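Local coordinates for cytosol aminopeptidase (Staphylococcus aureus subsp. aureus, PDB 3KZW), which probably removes N-terminal residues, leucine prominent among them, from peptides as a manganese-dependent metallopeptidase of the cytosol aminopeptidase family, at residues A[153-158]-A[192-197]; A[359-364]-A[452-457]; A[425-430]-A[505-510]. One frame throughout, in Å; residues are numbered along the deposited sequence.

Contact 1. Residues A[153-158]-A[192-197]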
loop_
_atom_site.group_PDB
_atom_site.type_symbol
_atom_site.label_atom_id
_atom_site.label_comp_id
_atom_site.label_asym_id
_atom_site.label_seq_id
_atom_site.Cartn_x
_atom_site.Cartn_y
_atom_site.Cartn_z
ATOM N N ILE A 153 26.770 -37.602 8.546
ATOM C CA ILE A 153 25.870 -36.637 7.907
ATOM C C ILE A 153 26.560 -35.290 7.691
ATOM O O ILE A 153 26.563 -34.760 6.577
ATOM C CB ILE A 153 24.551 -36.437 8.710
ATOM C CG1 ILE A 153 23.762 -37.748 8.792
ATOM C CG2 ILE A 153 23.682 -35.347 8.074
ATOM C CD1 ILE A 153 22.676 -37.765 9.861
ATOM N N GLN A 154 27.157 -34.759 8.756
ATOM C CA GLN A 154 27.778 -33.436 8.721
ATOM C C GLN A 154 29.014 -33.357 7.828
ATOM O O GLN A 154 29.366 -32.279 7.353
ATOM C CB GLN A 154 28.111 -32.944 10.135
ATOM C CG GLN A 154 26.906 -32.743 11.052
ATOM C CD GLN A 154 25.915 -31.724 10.525
ATOM O OE1 GLN A 154 25.169 -31.992 9.584
ATOM N NE2 GLN A 154 25.889 -30.550 11.146
ATOM N N SER A 155 29.662 -34.496 7.591
ATOM C CA SER A 155 30.825 -34.547 6.701
ATOM C C SER A 155 30.447 -34.177 5.266
ATOM O O SER A 155 31.300 -33.764 4.479
ATOM C CB SER A 155 31.491 -35.926 6.747
ATOM O OG SER A 155 30.686 -36.909 6.121
ATOM N N GLU A 156 29.165 -34.322 4.940
ATOM C CA GLU A 156 28.645 -33.970 3.622
ATOM C C GLU A 156 27.738 -32.743 3.673
ATOM O O GLU A 156 27.857 -31.846 2.837
ATOM C CB GLU A 156 27.891 -35.152 3.004
ATOM C CG GLU A 156 28.763 -36.358 2.664
ATOM C CD GLU A 156 29.654 -36.137 1.446
ATOM O OE1 GLU A 156 29.373 -35.220 0.641
ATOM O OE2 GLU A 156 30.639 -36.893 1.290
ATOM N N ARG A 157 26.844 -32.705 4.660
ATOM C CA ARG A 157 25.832 -31.652 4.750
ATOM C C ARG A 157 26.406 -30.280 5.111
ATOM O O ARG A 157 26.024 -29.271 4.512
ATOM C CB ARG A 157 24.709 -32.041 5.718
ATOM C CG ARG A 157 23.554 -31.046 5.722
ATOM C CD ARG A 157 22.324 -31.544 6.447
ATOM N NE ARG A 157 22.560 -31.735 7.873
ATOM C CZ ARG A 157 21.616 -31.659 8.809
ATOM N NH1 ARG A 157 20.356 -31.374 8.478
ATOM N NH2 ARG A 157 21.935 -31.862 10.084
ATOM N N ALA A 158 27.318 -30.247 6.080
ATOM C CA ALA A 158 27.890 -28.989 6.560
ATOM C C ALA A 158 28.876 -28.374 5.569
ATOM O O ALA A 158 29.075 -27.158 5.558
ATOM C CB ALA A 158 28.557 -29.190 7.909
ATOM N N GLU A 192 26.763 -44.818 6.741
ATOM C CA GLU A 192 25.312 -44.653 6.742
ATOM C C GLU A 192 24.937 -43.169 6.777
ATOM O O GLU A 192 24.006 -42.740 6.093
ATOM C CB GLU A 192 24.697 -45.401 7.932
ATOM C CG GLU A 192 23.170 -45.426 7.952
ATOM C CD GLU A 192 22.599 -46.363 9.002
ATOM O OE1 GLU A 192 23.210 -47.422 9.266
ATOM O OE2 GLU A 192 21.525 -46.040 9.554
ATOM N N GLY A 193 25.672 -42.397 7.574
ATOM C CA GLY A 193 25.463 -40.955 7.681
ATOM C C GLY A 193 25.838 -40.218 6.408
ATOM O O GLY A 193 25.153 -39.275 6.007
ATOM N N ILE A 194 26.926 -40.656 5.775
ATOM C CA ILE A 194 27.415 -40.064 4.529
ATOM C C ILE A 194 26.376 -40.164 3.411
ATOM O O ILE A 194 26.123 -39.183 2.705
ATOM C CB ILE A 194 28.758 -40.702 4.081
ATOM C CG1 ILE A 194 29.887 -40.296 5.035
ATOM C CG2 ILE A 194 29.112 -40.302 2.647
ATOM C CD1 ILE A 194 31.145 -41.131 4.906
ATOM N N SER A 195 25.772 -41.342 3.270
ATOM C CA SER A 195 24.774 -41.580 2.228
ATOM C C SER A 195 23.497 -40.769 2.455
ATOM O O SER A 195 22.841 -40.362 1.494
ATOM C CB SER A 195 24.465 -43.075 2.093
ATOM O OG SER A 195 23.983 -43.609 3.311
ATOM N N ILE A 196 23.158 -40.531 3.722
ATOM C CA ILE A 196 22.033 -39.660 4.076
ATOM C C ILE A 196 22.371 -38.206 3.735
ATOM O O ILE A 196 21.564 -37.499 3.125
ATOM C CB ILE A 196 21.628 -39.807 5.573
ATOM C CG1 ILE A 196 20.983 -41.175 5.818
ATOM C CG2 ILE A 196 20.679 -38.686 6.001
ATOM C CD1 ILE A 196 20.771 -41.526 7.282
ATOM N N GLY A 197 23.572 -37.780 4.121
ATOM C CA GLY A 197 24.065 -36.435 3.839
ATOM C C GLY A 197 24.141 -36.129 2.355
ATOM O O GLY A 197 23.795 -35.026 1.924
#

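Contact 2. Residues A[359-364]-A[452-457]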
loop_
_atom_site.group_PDB
_atom_site.type_symbol
_atom_site.label_atom_id
_atom_site.label_comp_id
_atom_site.label_asym_id
_atom_site.label_seq_id
_atom_site.Cartn_x
_atom_site.Cartn_y
_atom_site.Cartn_z
ATOM N N VAL A 359 -13.215 -27.925 -10.146
ATOM C CA VAL A 359 -12.531 -26.985 -9.260
ATOM C C VAL A 359 -12.553 -25.581 -9.857
ATOM O O VAL A 359 -12.094 -25.372 -10.979
ATOM C CB VAL A 359 -11.057 -27.412 -8.995
ATOM C CG1 VAL A 359 -10.358 -26.417 -8.071
ATOM C CG2 VAL A 359 -10.996 -28.817 -8.405
ATOM N N GLU A 360 -13.100 -24.627 -9.107
ATOM C CA GLU A 360 -13.037 -23.219 -9.484
ATOM C C GLU A 360 -11.754 -22.613 -8.931
ATOM O O GLU A 360 -11.484 -22.698 -7.731
ATOM C CB GLU A 360 -14.257 -22.457 -8.959
ATOM C CG GLU A 360 -14.295 -20.981 -9.366
ATOM C CD GLU A 360 -15.425 -20.198 -8.704
ATOM O OE1 GLU A 360 -15.783 -20.501 -7.545
ATOM O OE2 GLU A 360 -15.957 -19.266 -9.350
ATOM N N VAL A 361 -10.961 -22.012 -9.814
ATOM C CA VAL A 361 -9.720 -21.363 -9.416
ATOM C C VAL A 361 -9.985 -19.881 -9.185
ATOM O O VAL A 361 -10.335 -19.158 -10.115
ATOM C CB VAL A 361 -8.602 -21.560 -10.472
ATOM C CG1 VAL A 361 -7.353 -20.773 -10.097
ATOM C CG2 VAL A 361 -8.267 -23.039 -10.627
ATOM N N MET A 362 -9.831 -19.438 -7.939
ATOM C CA MET A 362 -10.035 -18.030 -7.589
ATOM C C MET A 362 -8.724 -17.282 -7.338
ATOM O O MET A 362 -8.706 -16.050 -7.281
ATOM C CB MET A 362 -10.964 -17.904 -6.380
ATOM C CG MET A 362 -12.411 -18.298 -6.663
ATOM S SD MET A 362 -13.179 -17.403 -8.041
ATOM C CE MET A 362 -13.469 -15.794 -7.298
ATOM N N ASN A 363 -7.637 -18.037 -7.195
ATOM C CA ASN A 363 -6.308 -17.487 -6.965
ATOM C C ASN A 363 -5.274 -18.395 -7.624
ATOM O O ASN A 363 -5.088 -19.541 -7.209
ATOM C CB ASN A 363 -6.055 -17.356 -5.457
ATOM C CG ASN A 363 -4.712 -16.711 -5.118
ATOM O OD1 ASN A 363 -3.913 -16.375 -5.992
ATOM N ND2 ASN A 363 -4.465 -16.542 -3.826
ATOM N N THR A 364 -4.612 -17.881 -8.658
ATOM C CA THR A 364 -3.635 -18.667 -9.417
ATOM C C THR A 364 -2.313 -18.856 -8.667
ATOM O O THR A 364 -1.483 -19.678 -9.059
ATOM C CB THR A 364 -3.362 -18.069 -10.820
ATOM O OG1 THR A 364 -2.857 -16.735 -10.687
ATOM C CG2 THR A 364 -4.635 -18.054 -11.664
ATOM N N LEU A 452 -15.575 -27.754 -5.971
ATOM C CA LEU A 452 -14.566 -27.243 -5.043
ATOM C C LEU A 452 -14.028 -25.875 -5.462
ATOM O O LEU A 452 -14.108 -25.490 -6.631
ATOM C CB LEU A 452 -13.406 -28.238 -4.904
ATOM C CG LEU A 452 -13.696 -29.645 -4.368
ATOM C CD1 LEU A 452 -12.549 -30.583 -4.693
ATOM C CD2 LEU A 452 -13.988 -29.637 -2.873
ATOM N N VAL A 453 -13.491 -25.149 -4.485
ATOM C CA VAL A 453 -12.816 -23.873 -4.721
ATOM C C VAL A 453 -11.409 -23.950 -4.115
ATOM O O VAL A 453 -11.210 -24.609 -3.088
ATOM C CB VAL A 453 -13.645 -22.670 -4.171
ATOM C CG1 VAL A 453 -13.667 -22.644 -2.638
ATOM C CG2 VAL A 453 -13.135 -21.354 -4.730
ATOM N N ASN A 454 -10.436 -23.302 -4.755
ATOM C CA ASN A 454 -9.037 -23.442 -4.342
ATOM C C ASN A 454 -8.534 -22.357 -3.386
ATOM O O ASN A 454 -7.377 -22.387 -2.958
ATOM C CB ASN A 454 -8.109 -23.571 -5.565
ATOM C CG ASN A 454 -7.698 -22.226 -6.149
ATOM O OD1 ASN A 454 -8.510 -21.306 -6.275
ATOM N ND2 ASN A 454 -6.427 -22.113 -6.520
ATOM N N HIS A 455 -9.399 -21.405 -3.046
ATOM C CA HIS A 455 -8.985 -20.267 -2.227
ATOM C C HIS A 455 -10.128 -19.679 -1.408
ATOM O O HIS A 455 -11.265 -19.595 -1.877
ATOM C CB HIS A 455 -8.365 -19.182 -3.114
ATOM C CG HIS A 455 -7.672 -18.092 -2.355
ATOM N ND1 HIS A 455 -8.146 -16.798 -2.311
ATOM C CD2 HIS A 455 -6.530 -18.100 -1.623
ATOM C CE1 HIS A 455 -7.329 -16.057 -1.581
ATOM N NE2 HIS A 455 -6.343 -16.823 -1.149
ATOM N N THR A 456 -9.807 -19.278 -0.181
ATOM C CA THR A 456 -10.740 -18.564 0.683
ATOM C C THR A 456 -10.212 -17.160 0.971
ATOM O O THR A 456 -8.995 -16.951 1.087
ATOM C CB THR A 456 -10.991 -19.319 2.020
ATOM O OG1 THR A 456 -11.912 -18.579 2.832
ATOM C CG2 THR A 456 -9.681 -19.540 2.802
ATOM N N ASN A 457 -11.122 -16.199 1.082
ATOM C CA ASN A 457 -10.742 -14.849 1.484
ATOM C C ASN A 457 -10.687 -14.702 3.002
ATOM O O ASN A 457 -10.186 -13.698 3.521
ATOM C CB ASN A 457 -11.674 -13.813 0.860
ATOM C CG ASN A 457 -11.424 -13.633 -0.631
ATOM O OD1 ASN A 457 -10.300 -13.343 -1.057
ATOM N ND2 ASN A 457 -12.476 -13.798 -1.432
#

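Contact 3. Residues A[425-430]-A[505-510]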
loop_
_atom_site.group_PDB
_atom_site.type_symbol
_atom_site.label_atom_id
_atom_site.label_comp_id
_atom_site.label_asym_id
_atom_site.label_seq_id
_atom_site.Cartn_x
_atom_site.Cartn_y
_atom_site.Cartn_z
ATOM N N SER A 425 11.592 -34.236 16.575
ATOM C CA SER A 425 12.133 -33.525 17.733
ATOM C C SER A 425 13.443 -34.144 18.214
ATOM O O SER A 425 14.225 -33.498 18.910
ATOM C CB SER A 425 11.110 -33.477 18.870
ATOM O OG SER A 425 10.869 -34.768 19.400
ATOM N N GLU A 426 13.678 -35.394 17.824
ATOM C CA GLU A 426 14.893 -36.119 18.190
ATOM C C GLU A 426 16.027 -35.940 17.177
ATOM O O GLU A 426 17.191 -36.201 17.496
ATOM C CB GLU A 426 14.589 -37.606 18.378
ATOM C CG GLU A 426 13.760 -37.918 19.617
ATOM C CD GLU A 426 13.238 -39.346 19.642
ATOM O OE1 GLU A 426 13.431 -40.078 18.643
ATOM O OE2 GLU A 426 12.629 -39.735 20.666
ATOM N N VAL A 427 15.687 -35.501 15.964
ATOM C CA VAL A 427 16.680 -35.305 14.901
ATOM C C VAL A 427 16.858 -33.833 14.509
ATOM O O VAL A 427 17.260 -33.521 13.384
ATOM C CB VAL A 427 16.392 -36.182 13.644
ATOM C CG1 VAL A 427 16.520 -37.666 13.979
ATOM C CG2 VAL A 427 15.025 -35.868 13.044
ATOM N N ASP A 428 16.570 -32.943 15.459
ATOM C CA ASP A 428 16.751 -31.493 15.304
ATOM C C ASP A 428 15.970 -30.884 14.129
ATOM O O ASP A 428 16.490 -30.049 13.385
ATOM C CB ASP A 428 18.246 -31.129 15.231
ATOM C CG ASP A 428 18.498 -29.641 15.416
ATOM O OD1 ASP A 428 17.927 -29.051 16.357
ATOM O OD2 ASP A 428 19.270 -29.061 14.620
ATOM N N GLU A 429 14.722 -31.316 13.963
ATOM C CA GLU A 429 13.831 -30.743 12.957
ATOM C C GLU A 429 12.491 -30.368 13.585
ATOM O O GLU A 429 11.731 -31.230 14.021
ATOM C CB GLU A 429 13.636 -31.696 11.770
ATOM C CG GLU A 429 14.865 -31.821 10.871
ATOM C CD GLU A 429 14.560 -32.415 9.499
ATOM O OE1 GLU A 429 13.939 -33.500 9.421
ATOM O OE2 GLU A 429 14.964 -31.796 8.493
ATOM N N MET A 430 12.216 -29.070 13.640
ATOM C CA MET A 430 10.997 -28.572 14.262
ATOM C C MET A 430 9.774 -28.738 13.362
ATOM O O MET A 430 9.648 -28.084 12.327
ATOM C CB MET A 430 11.171 -27.118 14.703
ATOM C CG MET A 430 12.073 -26.962 15.913
ATOM S SD MET A 430 12.128 -25.276 16.532
ATOM C CE MET A 430 13.171 -24.472 15.310
ATOM N N ILE A 505 13.906 -34.668 5.266
ATOM C CA ILE A 505 14.666 -35.857 4.851
ATOM C C ILE A 505 15.201 -36.659 6.050
ATOM O O ILE A 505 14.981 -37.869 6.107
ATOM C CB ILE A 505 15.792 -35.531 3.825
ATOM C CG1 ILE A 505 15.195 -34.916 2.554
ATOM C CG2 ILE A 505 16.602 -36.787 3.485
ATOM C CD1 ILE A 505 16.218 -34.318 1.604
ATOM N N PRO A 506 15.878 -35.995 7.017
ATOM C CA PRO A 506 16.322 -36.736 8.206
ATOM C C PRO A 506 15.175 -37.405 8.973
ATOM O O PRO A 506 15.319 -38.549 9.405
ATOM C CB PRO A 506 16.971 -35.653 9.074
ATOM C CG PRO A 506 17.392 -34.610 8.118
ATOM C CD PRO A 506 16.339 -34.594 7.056
ATOM N N THR A 507 14.056 -36.696 9.124
ATOM C CA THR A 507 12.896 -37.198 9.858
ATOM C C THR A 507 12.258 -38.421 9.192
ATOM O O THR A 507 12.034 -39.441 9.847
ATOM C CB THR A 507 11.836 -36.084 10.074
ATOM O OG1 THR A 507 12.399 -35.040 10.877
ATOM C CG2 THR A 507 10.589 -36.630 10.770
ATOM N N ILE A 508 11.982 -38.318 7.894
ATOM C CA ILE A 508 11.299 -39.385 7.160
ATOM C C ILE A 508 12.173 -40.632 7.016
ATOM O O ILE A 508 11.683 -41.753 7.167
ATOM C CB ILE A 508 10.775 -38.898 5.777
ATOM C CG1 ILE A 508 9.848 -37.684 5.940
ATOM C CG2 ILE A 508 10.066 -40.029 5.016
ATOM C CD1 ILE A 508 8.603 -37.920 6.809
ATOM N N VAL A 509 13.460 -40.432 6.741
ATOM C CA VAL A 509 14.415 -41.538 6.658
ATOM C C VAL A 509 14.450 -42.323 7.973
ATOM O O VAL A 509 14.392 -43.559 7.972
ATOM C CB VAL A 509 15.838 -41.051 6.255
ATOM C CG1 VAL A 509 16.894 -42.131 6.500
ATOM C CG2 VAL A 509 15.855 -40.623 4.797
ATOM N N GLN A 510 14.523 -41.596 9.085
ATOM C CA GLN A 510 14.505 -42.203 10.411
ATOM C C GLN A 510 13.214 -42.994 10.650
ATOM O O GLN A 510 13.249 -44.084 11.222
ATOM C CB GLN A 510 14.700 -41.131 11.490
ATOM C CG GLN A 510 14.842 -41.661 12.916
ATOM C CD GLN A 510 15.992 -42.637 13.075
ATOM O OE1 GLN A 510 15.807 -43.741 13.589
ATOM N NE2 GLN A 510 17.185 -42.239 12.628
#

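Contact 1. Residues A[153-158]-A[192-197]
Ile-153 lies against Gly-193, its CG1 3.8 Å from the glycine CA. With CG1 folded back beside its own backbone N (chi1 -62°), Ile-153 runs along the glycine surface and brings CG1 within 4.3 Å of Ile-196 CG2. Its backbone also takes part: Ile-153 CA points a C-H at Gly-193 O, 3.3 Å away. One turn on, Gly-197 receives Glu-156, whose CB sits 3.9 Å from the glycine C. The Glu-156 chain then bends at chi2 and passes obliquely across Ile-194, CG to CG2 at 4.0 Å, while OE2 goes on to bond Ala-24 N. Ser-155 OG lies 3.6 Å from Ile-194 CG1, and its hydrogen bond is to Gly-152 O. Glycines four residues apart, as in a GxxxG helix pair, let the short axes approach to 7.3 Å at a crossing angle of -31°; no hydrogen bond joins the two segments. Helix 144-157 packs on helix 188-208 and also meets helix 108-124, with Tyr-108 touching Ile-153; Phe-27 of strand 25-29 touches both Ser-155 and Ile-194.

Contact 2. Residues A[359-364]-A[452-457]
Leu-452 pairs with Val-359 in parallel, and its carbonyl O takes the N-H of Glu-360 at 2.8 Å in a nearly straight bond (169° at the hydrogen). The two side chains emerge on the same face, where Val-359 CG2 approaches Leu-452 CB. Val-453, opposite Glu-360, uses the other face. Its CG2, anti to the backbone N, lies between two neighbours: Met-362 CG crosses it at 3.7 Å, and the glutamate runs beside it in the same direction before OE1 bonds Ser-447 OG. Strands 358-360 and 452-453, with 350-352 on the far side of 358-360, make a small mixed sheet in the catalytic domain. Regular pairing gives out at Asn-454, whose N still reaches Glu-360 O at 3.2 Å. From there its side-chain amide continues the pairing in place of backbone. OD1 accepts from Met-362 N at 2.8 Å, and ND2 gives to Asn-363 O at 3.0 Å, with that oxygen close to the amide plane. ND2 also bonds Ala-366 O, so both ends of the amide are engaged and its rotation is fixed against the start of the 363-370 segment, the NTDAEGRL signature that supplies metal ligands in relatives. His-455 comes next, and Asn-363, its OD1 bonded to Asp-365 N, lies over one face of the imidazole: Asn-363 CB sits 3.8 Å from the ring centroid in a CH-pi contact, with the asparagine amide turned almost perpendicular (89°) to the ring. Beyond this end of the contact, Lys-297 of a second subunit packs on Asn-363 and Ala-301 of that subunit on Met-362.

Contact 3. Residues A[425-430]-A[505-510]
The CA atoms of Val-427 and Thr-507 are 6.6 Å apart where the chain leaving helix 414-426 turns past the first turn of helix 505-512. The first segment belongs to a beta-alpha-beta crossover: strand 406-411, helix 414-426 and strand 431-433, the two strands parallel neighbours in the catalytic-domain sheet. At the joint, Asp-428 adopts a left-handed conformation (phi 58°), and the residues flanking it, Val-427 and Glu-429, both direct their side chains at the second helix. Glu-429 carries the polar part. Its OE1 receives two hydrogen bonds from one residue, the hydroxyl Thr-507 OG1 at 2.6 Å and the amide Thr-507 N at 3.2 Å. The hydroxyl meets the anti lone pair, turned away from OE2, whereas the amide comes to the syn side, 32° out of the carboxylate plane. Both donors can converge on one oxygen because Thr-507 holds OG1 beside its own backbone N (chi1 -63°). The second oxygen, OE2, accepts from Met-504 N, so the carboxylate spans the amino end of the helix, where the N-H groups would be expected to stabilise its negative charge. Between these bonds sits the ring of Pro-506, which the glutamate chain meets at about a right angle; Pro-506 CD is 3.4 Å from Glu-429 OE2. Ile-505 and Val-509, whose side chains do not face this segment, pack on helices 188-208 and 308-322. Val-427 supplies the apolar part, leaning across Thr-507 and approaching Pro-506 CB with CG2 at 4.4 Å. The same methyl lies beside the bonded hydroxyl, Val-427 CG2 to Thr-507 OG1 at 3.5 Å.

Following the chain from the N terminus, contact 1 closes first: a loop of 33 residues, including strand 175-180, returns so that helix 188-208 lies on helix 144-157, joining the N-terminal part to the start of the catalytic part. Contacts 2 and 3 open later and cross, since 425-430 falls between 359-364 and 452-457, and 505-510 follows both. Their centres are 33 Å apart. Contact 2 gathers a small peripheral sheet; contact 3 brings the C-terminal helix 505-512 back to the crossover of the main sheet. That helix also touches contact 1, with Ile-196 CD1 4.0 Å from Val-509 CG1, so helix 188-208 serves both.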